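Local structure of tRNA (guanine-N(1)-)-methyltransferase (Aquifex aeolicus, 1OY5) at residues Pro5-Val10 / Glu37-Asp42; Phe9-Phe14 / Arg109-Cys114; His16-Tyr21 / Val145-Ile150. The protein probably methylates the N1 of guanosine 37 in various tRNAs, taking the methyl group from S-adenosyl-L-methionine. All coordinates share one frame; numbering follows the deposited sequence.

Contact 1 of 3, residues Pro5-Val10 / Glu37-Asp42; sequences PLRFFV and EVYPID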
loop_
_atom_site.group_PDB
_atom_site.type_symbol
_atom_site.label_atom_id
_atom_site.label_comp_id
_atom_site.label_asym_id
_atom_site.label_seq_id
_atom_site.Cartn_x
_atom_site.Cartn_y
_atom_site.Cartn_z
ATOM N N PRO A 5 0.268 -19.927 15.205
ATOM C CA PRO A 5 1.074 -18.967 14.454
ATOM C C PRO A 5 0.162 -18.605 13.289
ATOM O O PRO A 5 -0.066 -19.514 12.441
ATOM C CB PRO A 5 2.281 -19.768 13.923
ATOM C CG PRO A 5 1.859 -21.086 13.846
ATOM C CD PRO A 5 0.958 -21.209 14.988
ATOM N N LEU A 6 -0.398 -17.393 13.247
ATOM C CA LEU A 6 -1.230 -16.993 12.086
ATOM C C LEU A 6 -0.479 -17.196 10.746
ATOM O O LEU A 6 0.619 -16.711 10.553
ATOM C CB LEU A 6 -1.700 -15.549 12.211
ATOM C CG LEU A 6 -2.320 -14.870 10.990
ATOM C CD1 LEU A 6 -3.448 -15.604 10.484
ATOM C CD2 LEU A 6 -2.807 -13.495 11.345
ATOM N N ARG A 7 -1.065 -17.951 9.840
ATOM C CA ARG A 7 -0.415 -18.251 8.561
ATOM C C ARG A 7 -1.057 -17.534 7.343
ATOM O O ARG A 7 -2.278 -17.572 7.166
ATOM C CB ARG A 7 -0.482 -19.756 8.310
ATOM C CG ARG A 7 0.299 -20.611 9.241
ATOM C CD ARG A 7 0.560 -21.980 8.667
ATOM N NE ARG A 7 1.457 -22.798 9.478
ATOM C CZ ARG A 7 1.151 -23.315 10.667
ATOM N NH1 ARG A 7 -0.021 -23.071 11.238
ATOM N NH2 ARG A 7 2.040 -24.065 11.318
ATOM N N PHE A 8 -0.219 -16.889 6.536
ATOM C CA PHE A 8 -0.639 -16.216 5.320
ATOM C C PHE A 8 -0.190 -16.987 4.118
ATOM O O PHE A 8 0.898 -17.583 4.108
ATOM C CB PHE A 8 -0.017 -14.822 5.205
ATOM C CG PHE A 8 -0.658 -13.787 6.071
ATOM C CD1 PHE A 8 -1.894 -13.244 5.744
ATOM C CD2 PHE A 8 -0.023 -13.364 7.240
ATOM C CE1 PHE A 8 -2.495 -12.286 6.574
ATOM C CE2 PHE A 8 -0.610 -12.371 8.060
ATOM C CZ PHE A 8 -1.845 -11.842 7.722
ATOM N N PHE A 9 -1.029 -16.958 3.077
ATOM C CA PHE A 9 -0.724 -17.621 1.814
ATOM C C PHE A 9 -0.951 -16.573 0.748
ATOM O O PHE A 9 -2.056 -16.104 0.575
ATOM C CB PHE A 9 -1.620 -18.833 1.638
ATOM C CG PHE A 9 -1.479 -19.817 2.732
ATOM C CD1 PHE A 9 -0.431 -20.707 2.741
ATOM C CD2 PHE A 9 -2.349 -19.816 3.799
ATOM C CE1 PHE A 9 -0.286 -21.598 3.758
ATOM C CE2 PHE A 9 -2.183 -20.699 4.841
ATOM C CZ PHE A 9 -1.158 -21.572 4.821
ATOM N N VAL A 10 0.087 -16.181 0.031
ATOM C CA VAL A 10 -0.069 -15.060 -0.896
ATOM C C VAL A 10 0.100 -15.515 -2.349
ATOM O O VAL A 10 1.241 -15.774 -2.798
ATOM C CB VAL A 10 0.961 -13.944 -0.596
ATOM C CG1 VAL A 10 0.621 -12.740 -1.319
ATOM C CG2 VAL A 10 0.997 -13.637 0.838
ATOM N N GLU A 37 3.515 -16.654 9.939
ATOM C CA GLU A 37 4.201 -17.275 8.829
ATOM C C GLU A 37 3.564 -16.748 7.535
ATOM O O GLU A 37 2.366 -16.558 7.427
ATOM C CB GLU A 37 4.089 -18.784 8.895
ATOM C CG GLU A 37 4.932 -19.434 9.978
ATOM C CD GLU A 37 4.637 -20.914 10.078
ATOM O OE1 GLU A 37 3.865 -21.437 9.237
ATOM O OE2 GLU A 37 5.097 -21.550 11.044
ATOM N N VAL A 38 4.418 -16.520 6.553
ATOM C CA VAL A 38 4.060 -15.931 5.286
ATOM C C VAL A 38 4.562 -16.842 4.217
ATOM O O VAL A 38 5.747 -16.955 4.016
ATOM C CB VAL A 38 4.767 -14.548 5.102
ATOM C CG1 VAL A 38 4.556 -14.013 3.702
ATOM C CG2 VAL A 38 4.261 -13.580 6.091
ATOM N N TYR A 39 3.644 -17.460 3.503
ATOM C CA TYR A 39 3.976 -18.344 2.422
ATOM C C TYR A 39 3.619 -17.743 1.054
ATOM O O TYR A 39 2.506 -17.823 0.591
ATOM C CB TYR A 39 3.215 -19.651 2.550
ATOM C CG TYR A 39 3.472 -20.430 3.775
ATOM C CD1 TYR A 39 4.396 -21.475 3.756
ATOM C CD2 TYR A 39 2.744 -20.194 4.949
ATOM C CE1 TYR A 39 4.623 -22.229 4.849
ATOM C CE2 TYR A 39 2.969 -20.942 6.050
ATOM C CZ TYR A 39 3.914 -21.964 6.007
ATOM O OH TYR A 39 4.182 -22.732 7.113
ATOM N N PRO A 40 4.598 -17.214 0.366
ATOM C CA PRO A 40 4.377 -16.745 -1.002
ATOM C C PRO A 40 4.130 -17.960 -1.916
ATOM O O PRO A 40 4.853 -18.948 -1.866
ATOM C CB PRO A 40 5.682 -16.045 -1.354
ATOM C CG PRO A 40 6.699 -16.443 -0.273
ATOM C CD PRO A 40 5.984 -17.057 0.833
ATOM N N ILE A 41 3.062 -17.923 -2.698
ATOM C CA ILE A 41 2.709 -19.064 -3.551
ATOM C C ILE A 41 2.774 -18.542 -4.972
ATOM O O ILE A 41 2.047 -17.658 -5.374
ATOM C CB ILE A 41 1.290 -19.617 -3.223
ATOM C CG1 ILE A 41 1.076 -19.821 -1.724
ATOM C CG2 ILE A 41 1.074 -20.906 -3.932
ATOM C CD1 ILE A 41 1.784 -21.023 -1.138
ATOM N N ASP A 42 3.724 -19.070 -5.701
ATOM C CA ASP A 42 3.956 -18.739 -7.076
ATOM C C ASP A 42 2.887 -19.305 -8.015
ATOM O O ASP A 42 2.814 -20.542 -8.215
ATOM C CB ASP A 42 5.260 -19.316 -7.462
ATOM C CG ASP A 42 5.841 -18.657 -8.621
ATOM O OD1 ASP A 42 7.095 -18.774 -8.698
ATOM O OD2 ASP A 42 5.164 -18.021 -9.479
#
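Glu37 OE1 is gripped by two donors: Arg7 NE on the adjoining strand, 2.8 Å away, and the hydroxyl of Tyr39 on its own strand, with Tyr39 OH to Glu37 OE1 at 2.5 Å. The hydroxyl arrives from above the carboxylate plane, 45° out of it. Arg7 forms a salt bridge, but its hydrogen bond is weak, bent to 118° at the hydrogen, and the guanidinium stands nearly perpendicular to the carboxylate. In Arg7, CG sits opposite the carbonyl carbon and beside the backbone N; with that chi1 (-66°) and an extended chain beyond, Arg7 lies alongside Glu37 and Tyr39. The Phe9 ring lies alongside that of Tyr39, the two almost parallel yet slid apart, their centroids 5.2 Å from each other and Phe9 CE1 3.5 Å from Tyr39 CD2; Tyr81 meets both. A phenylalanine in place of Tyr39, lacking the hydroxyl, would probably leave Glu37 OE1 to the bent bond from Arg7 and its carboxylate freer to turn. On the face of Phe8 and Val38, Phe8 CD2 approaches Val38 CG2 at 4.4 Å. Five backbone bonds, running from Glu37 N to Leu6 O through to Ile41 N to Val10 O, fix a parallel register of Arg7 with Glu37 and Val10 with Pro40. Two helices intervene in the chain, so this is the beta-alpha-beta crossover that carries the edge strand of the parallel sheet in this SPOUT-clan methyltransferase.

Contact 2 of 3, residues Phe9-Phe14 / Arg109-Cys114; sequences FVLTIF and RIMIIC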
loop_
_atom_site.group_PDB
_atom_site.type_symbol
_atom_site.label_atom_id
_atom_site.label_comp_id
_atom_site.label_asym_id
_atom_site.label_seq_id
_atom_site.Cartn_x
_atom_site.Cartn_y
_atom_site.Cartn_z
ATOM N N PHE A 9 -1.029 -16.958 3.077
ATOM C CA PHE A 9 -0.724 -17.621 1.814
ATOM C C PHE A 9 -0.951 -16.573 0.748
ATOM O O PHE A 9 -2.056 -16.104 0.575
ATOM C CB PHE A 9 -1.620 -18.833 1.638
ATOM C CG PHE A 9 -1.479 -19.817 2.732
ATOM C CD1 PHE A 9 -0.431 -20.707 2.741
ATOM C CD2 PHE A 9 -2.349 -19.816 3.799
ATOM C CE1 PHE A 9 -0.286 -21.598 3.758
ATOM C CE2 PHE A 9 -2.183 -20.699 4.841
ATOM C CZ PHE A 9 -1.158 -21.572 4.821
ATOM N N VAL A 10 0.087 -16.181 0.031
ATOM C CA VAL A 10 -0.069 -15.060 -0.896
ATOM C C VAL A 10 0.100 -15.515 -2.349
ATOM O O VAL A 10 1.241 -15.774 -2.798
ATOM C CB VAL A 10 0.961 -13.944 -0.596
ATOM C CG1 VAL A 10 0.621 -12.740 -1.319
ATOM C CG2 VAL A 10 0.997 -13.637 0.838
ATOM N N LEU A 11 -1.019 -15.595 -3.069
ATOM C CA LEU A 11 -1.020 -16.016 -4.468
ATOM C C LEU A 11 -0.587 -14.850 -5.317
ATOM O O LEU A 11 -1.246 -13.860 -5.371
ATOM C CB LEU A 11 -2.414 -16.448 -4.933
ATOM C CG LEU A 11 -2.896 -17.874 -4.709
ATOM C CD1 LEU A 11 -2.736 -18.249 -3.256
ATOM C CD2 LEU A 11 -4.351 -17.969 -5.139
ATOM N N THR A 12 0.490 -15.033 -6.053
ATOM C CA THR A 12 1.064 -13.970 -6.843
ATOM C C THR A 12 2.001 -14.522 -7.892
ATOM O O THR A 12 2.553 -15.599 -7.724
ATOM C CB THR A 12 1.861 -13.040 -5.935
ATOM O OG1 THR A 12 2.700 -12.205 -6.719
ATOM C CG2 THR A 12 2.879 -13.801 -5.166
ATOM N N ILE A 13 2.194 -13.762 -8.949
ATOM C CA ILE A 13 3.143 -14.102 -9.994
ATOM C C ILE A 13 4.482 -13.475 -9.649
ATOM O O ILE A 13 5.443 -13.706 -10.357
ATOM C CB ILE A 13 2.644 -13.662 -11.402
ATOM C CG1 ILE A 13 2.499 -12.152 -11.524
ATOM C CG2 ILE A 13 1.297 -14.279 -11.692
ATOM C CD1 ILE A 13 2.150 -11.711 -12.928
ATOM N N PHE A 14 4.545 -12.715 -8.547
ATOM C CA PHE A 14 5.788 -12.091 -8.069
ATOM C C PHE A 14 6.058 -12.508 -6.592
ATOM O O PHE A 14 6.055 -11.707 -5.647
ATOM C CB PHE A 14 5.779 -10.573 -8.222
ATOM C CG PHE A 14 5.590 -10.087 -9.657
ATOM C CD1 PHE A 14 6.447 -10.484 -10.674
ATOM C CD2 PHE A 14 4.555 -9.192 -9.979
ATOM C CE1 PHE A 14 6.232 -10.056 -11.940
ATOM C CE2 PHE A 14 4.360 -8.751 -11.260
ATOM C CZ PHE A 14 5.168 -9.180 -12.231
ATOM N N ARG A 109 -5.820 -18.868 9.239
ATOM C CA ARG A 109 -5.352 -19.039 7.877
ATOM C C ARG A 109 -5.961 -18.048 6.908
ATOM O O ARG A 109 -7.152 -17.974 6.712
ATOM C CB ARG A 109 -5.670 -20.462 7.401
ATOM C CG ARG A 109 -4.669 -21.467 7.798
ATOM C CD ARG A 109 -5.258 -22.847 7.895
ATOM N NE ARG A 109 -5.924 -23.005 9.178
ATOM C CZ ARG A 109 -7.208 -23.213 9.320
ATOM N NH1 ARG A 109 -7.974 -23.317 8.246
ATOM N NH2 ARG A 109 -7.718 -23.301 10.537
ATOM N N ILE A 110 -5.106 -17.309 6.245
ATOM C CA ILE A 110 -5.555 -16.318 5.288
ATOM C C ILE A 110 -4.797 -16.522 4.002
ATOM O O ILE A 110 -3.593 -16.708 3.998
ATOM C CB ILE A 110 -5.332 -14.923 5.841
ATOM C CG1 ILE A 110 -6.099 -14.764 7.134
ATOM C CG2 ILE A 110 -5.801 -13.911 4.881
ATOM C CD1 ILE A 110 -5.873 -13.496 7.825
ATOM N N MET A 111 -5.542 -16.549 2.913
ATOM C CA MET A 111 -4.984 -16.649 1.596
ATOM C C MET A 111 -5.381 -15.358 0.929
ATOM O O MET A 111 -6.554 -14.970 0.988
ATOM C CB MET A 111 -5.573 -17.843 0.855
ATOM C CG MET A 111 -5.405 -17.784 -0.659
ATOM S SD MET A 111 -6.007 -19.215 -1.531
ATOM C CE MET A 111 -4.810 -20.198 -1.304
ATOM N N ILE A 112 -4.421 -14.685 0.317
ATOM C CA ILE A 112 -4.658 -13.433 -0.371
ATOM C C ILE A 112 -4.311 -13.627 -1.827
ATOM O O ILE A 112 -3.187 -13.934 -2.161
ATOM C CB ILE A 112 -3.781 -12.338 0.202
ATOM C CG1 ILE A 112 -4.053 -12.144 1.681
ATOM C CG2 ILE A 112 -4.025 -11.048 -0.532
ATOM C CD1 ILE A 112 -3.025 -11.231 2.330
ATOM N N ILE A 113 -5.294 -13.451 -2.690
ATOM C CA ILE A 113 -5.113 -13.618 -4.116
ATOM C C ILE A 113 -4.754 -12.246 -4.657
ATOM O O ILE A 113 -5.587 -11.359 -4.586
ATOM C CB ILE A 113 -6.422 -14.104 -4.770
ATOM C CG1 ILE A 113 -6.853 -15.446 -4.181
ATOM C CG2 ILE A 113 -6.235 -14.284 -6.263
ATOM C CD1 ILE A 113 -8.144 -15.944 -4.659
ATOM N N CYS A 114 -3.533 -12.088 -5.205
ATOM C CA CYS A 114 -3.083 -10.804 -5.687
ATOM C C CYS A 114 -3.544 -10.585 -7.118
ATOM O O CYS A 114 -3.157 -11.286 -7.992
ATOM C CB CYS A 114 -1.563 -10.665 -5.569
ATOM S SG CYS A 114 -0.914 -10.710 -3.889
#
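Leu11 lies at a slant to Met111 and alongside Ile113, CD1 mainly on the former and CD2 mainly on the latter: Leu11 CD1 is 3.5 Å from Met111 CE, and Leu11 CD2 is 3.7 Å from Ile113 CG1. Met111 reaches Leu11 because its CG is anti to the backbone N (chi1 161°), and the bend at chi3 (-80°) sets CE beside Leu11 CD1. Helix 67-81 packs on this face, with Ile70 against Leu11 and Ile113, and Val77 against Met111. Further back along the strand, Arg109 CG meets the edge of the Phe9 ring, near its plane, 3.9 Å from Phe9 CE2. The pairing is that of two neighbouring inner strands of the five-stranded parallel sheet: Phe9 N and Leu11 N donate to Ile110 O and Ile112 O, while Ile112 N and Cys114 N donate back to Phe9 O and Leu11 O. The bond from Ile112 N to Phe9 O is fairly straight, 164° at the hydrogen. On the face shared by Val10 and Ile112, Cys114 SG packs 3.6 Å from Val10 CG1, with Ala146 of helix 143-155 touching the same cysteine. Cys114 directly precedes Gly115, a probable S-adenosyl-L-methionine contact by analogy with relatives. Where strand 6-12 ends, Thr12 OG1 accepts from Phe14 N in an ST turn, the two atoms 2.6 Å apart, and the same hydroxyl is also hydrogen-bonded to Glu143.

Contact 3 of 3, residues His16-Tyr21 / Val145-Ile150; sequences HIISCY and VALAVI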
loop_
_atom_site.group_PDB
_atom_site.type_symbol
_atom_site.label_atom_id
_atom_site.label_comp_id
_atom_site.label_asym_id
_atom_site.label_seq_id
_atom_site.Cartn_x
_atom_site.Cartn_y
_atom_site.Cartn_z
ATOM N N HIS A 16 8.764 -13.208 -5.040
ATOM C CA HIS A 16 9.907 -12.565 -4.387
ATOM C C HIS A 16 9.602 -11.235 -3.764
ATOM O O HIS A 16 10.242 -10.853 -2.831
ATOM C CB HIS A 16 11.113 -12.519 -5.346
ATOM C CG HIS A 16 11.600 -13.894 -5.713
ATOM N ND1 HIS A 16 12.894 -14.162 -6.114
ATOM C CD2 HIS A 16 10.949 -15.087 -5.736
ATOM C CE1 HIS A 16 13.026 -15.453 -6.365
ATOM N NE2 HIS A 16 11.853 -16.033 -6.160
ATOM N N ILE A 17 8.603 -10.533 -4.264
ATOM C CA ILE A 17 8.211 -9.288 -3.641
ATOM C C ILE A 17 7.778 -9.572 -2.209
ATOM O O ILE A 17 8.161 -8.859 -1.301
ATOM C CB ILE A 17 7.114 -8.582 -4.425
ATOM C CG1 ILE A 17 7.698 -7.916 -5.658
ATOM C CG2 ILE A 17 6.492 -7.518 -3.584
ATOM C CD1 ILE A 17 6.689 -7.634 -6.749
ATOM N N ILE A 18 7.014 -10.632 -2.011
ATOM C CA ILE A 18 6.516 -10.983 -0.700
ATOM C C ILE A 18 7.653 -11.515 0.197
ATOM O O ILE A 18 7.800 -11.120 1.347
ATOM C CB ILE A 18 5.413 -12.008 -0.845
ATOM C CG1 ILE A 18 4.443 -11.584 -1.945
ATOM C CG2 ILE A 18 4.703 -12.246 0.492
ATOM C CD1 ILE A 18 3.746 -10.338 -1.686
ATOM N N SER A 19 8.513 -12.342 -0.360
ATOM C CA SER A 19 9.563 -12.913 0.434
ATOM C C SER A 19 10.499 -11.768 0.796
ATOM O O SER A 19 10.967 -11.702 1.909
ATOM C CB SER A 19 10.261 -14.086 -0.291
ATOM O OG SER A 19 11.440 -13.660 -0.957
ATOM N N CYS A 20 10.733 -10.822 -0.095
ATOM C CA CYS A 20 11.613 -9.719 0.255
ATOM C C CYS A 20 11.077 -8.766 1.341
ATOM O O CYS A 20 11.850 -8.172 2.082
ATOM C CB CYS A 20 12.007 -8.927 -0.967
ATOM S SG CYS A 20 13.059 -7.543 -0.505
ATOM N N TYR A 21 9.767 -8.639 1.487
ATOM C CA TYR A 21 9.214 -7.709 2.485
ATOM C C TYR A 21 9.240 -8.369 3.834
ATOM O O TYR A 21 9.287 -7.689 4.825
ATOM C CB TYR A 21 7.788 -7.271 2.137
ATOM C CG TYR A 21 7.243 -6.166 3.047
ATOM C CD1 TYR A 21 6.580 -6.480 4.214
ATOM C CD2 TYR A 21 7.414 -4.816 2.740
ATOM C CE1 TYR A 21 6.115 -5.537 5.034
ATOM C CE2 TYR A 21 6.956 -3.851 3.553
ATOM C CZ TYR A 21 6.296 -4.211 4.719
ATOM O OH TYR A 21 5.814 -3.259 5.610
ATOM N N VAL A 145 -0.986 -4.390 -1.659
ATOM C CA VAL A 145 -2.122 -4.389 -0.767
ATOM C C VAL A 145 -2.031 -5.595 0.112
ATOM O O VAL A 145 -2.408 -5.568 1.299
ATOM C CB VAL A 145 -3.446 -4.338 -1.523
ATOM C CG1 VAL A 145 -4.606 -4.626 -0.601
ATOM C CG2 VAL A 145 -3.612 -2.936 -2.173
ATOM N N ALA A 146 -1.482 -6.647 -0.455
ATOM C CA ALA A 146 -1.280 -7.863 0.320
ATOM C C ALA A 146 -0.285 -7.576 1.425
ATOM O O ALA A 146 -0.480 -8.008 2.575
ATOM C CB ALA A 146 -0.769 -8.997 -0.575
ATOM N N LEU A 147 0.784 -6.858 1.090
ATOM C CA LEU A 147 1.827 -6.605 2.063
ATOM C C LEU A 147 1.270 -5.699 3.183
ATOM O O LEU A 147 1.451 -5.972 4.382
ATOM C CB LEU A 147 3.063 -6.035 1.396
ATOM C CG LEU A 147 3.875 -6.926 0.430
ATOM C CD1 LEU A 147 4.994 -6.104 -0.199
ATOM C CD2 LEU A 147 4.474 -8.107 1.118
ATOM N N ALA A 148 0.537 -4.661 2.788
ATOM C CA ALA A 148 -0.087 -3.798 3.756
ATOM C C ALA A 148 -0.908 -4.648 4.727
ATOM O O ALA A 148 -0.758 -4.554 5.930
ATOM C CB ALA A 148 -0.963 -2.821 3.064
ATOM N N VAL A 149 -1.745 -5.519 4.191
ATOM C CA VAL A 149 -2.546 -6.389 5.026
ATOM C C VAL A 149 -1.663 -7.246 5.996
ATOM O O VAL A 149 -1.963 -7.357 7.180
ATOM C CB VAL A 149 -3.432 -7.295 4.167
ATOM C CG1 VAL A 149 -4.077 -8.346 5.010
ATOM C CG2 VAL A 149 -4.500 -6.497 3.458
ATOM N N ILE A 150 -0.591 -7.851 5.464
ATOM C CA ILE A 150 0.313 -8.662 6.272
ATOM C C ILE A 150 0.965 -7.818 7.368
ATOM O O ILE A 150 1.100 -8.250 8.507
ATOM C CB ILE A 150 1.377 -9.302 5.378
ATOM C CG1 ILE A 150 0.738 -10.358 4.463
ATOM C CG2 ILE A 150 2.397 -10.016 6.214
ATOM C CD1 ILE A 150 1.674 -11.009 3.481
#
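The two methyls of Leu147 touch Ile17, Ile18 and Tyr21, each in a different orientation. Against Tyr21 the two side chains slide past each other in opposite directions: Leu147 CD2 is 3.6 Å from Tyr21 CB, and Leu147 CB lies over one face of the ring. With chi1 at -172° the Tyr21 ring is trans to its amide nitrogen, which lays it alongside the leucine, where its hydroxyl bonds to Asp151 of helix 143-155. Ile18 crosses Leu147 obliquely, its CD1 coming to 3.7 Å from Leu147 CD2, whereas Ile17 crosses at about a right angle and touches the other branch, with CG2 4.0 Å from Leu147 CD1. Ile150, one turn on, makes a looser contact: its CD1 is 4.4 Å from Ile18 CG2. No hydrogen bond joins the two segments. Their axes run in roughly the same direction, 29° apart and 10.6 Å distant at closest approach, a distance bridged by these side chains. Ile17 also packs on Tyr24 of the second subunit, and Tyr21 on Ile144 of the second subunit. Both helices rest on the same face of the parallel sheet, Ile18 on Val10, Val38 and Pro40, and Ile150 on Phe8, Val10 and Val38.

Contacts 1 and 2 share strand 6-12, pairing it with 36-42 on one flank and 109-114 on the other, so Phe9 and Val10 take part in both. Each is knit by parallel backbone bonds, but their side chains differ with position: contact 1, at the sheet edge and only partly buried, adds a charged and hydroxyl-bearing network, whereas contact 2, inside the sheet, is nearly all apolar. Contact 3, equally buried, has no hydrogen bond across it and joins helices rather than strands. It lies over the face of Val10 and Val38, and Ala146 reaches Ile112 and Cys114, so that it touches both strand pairs.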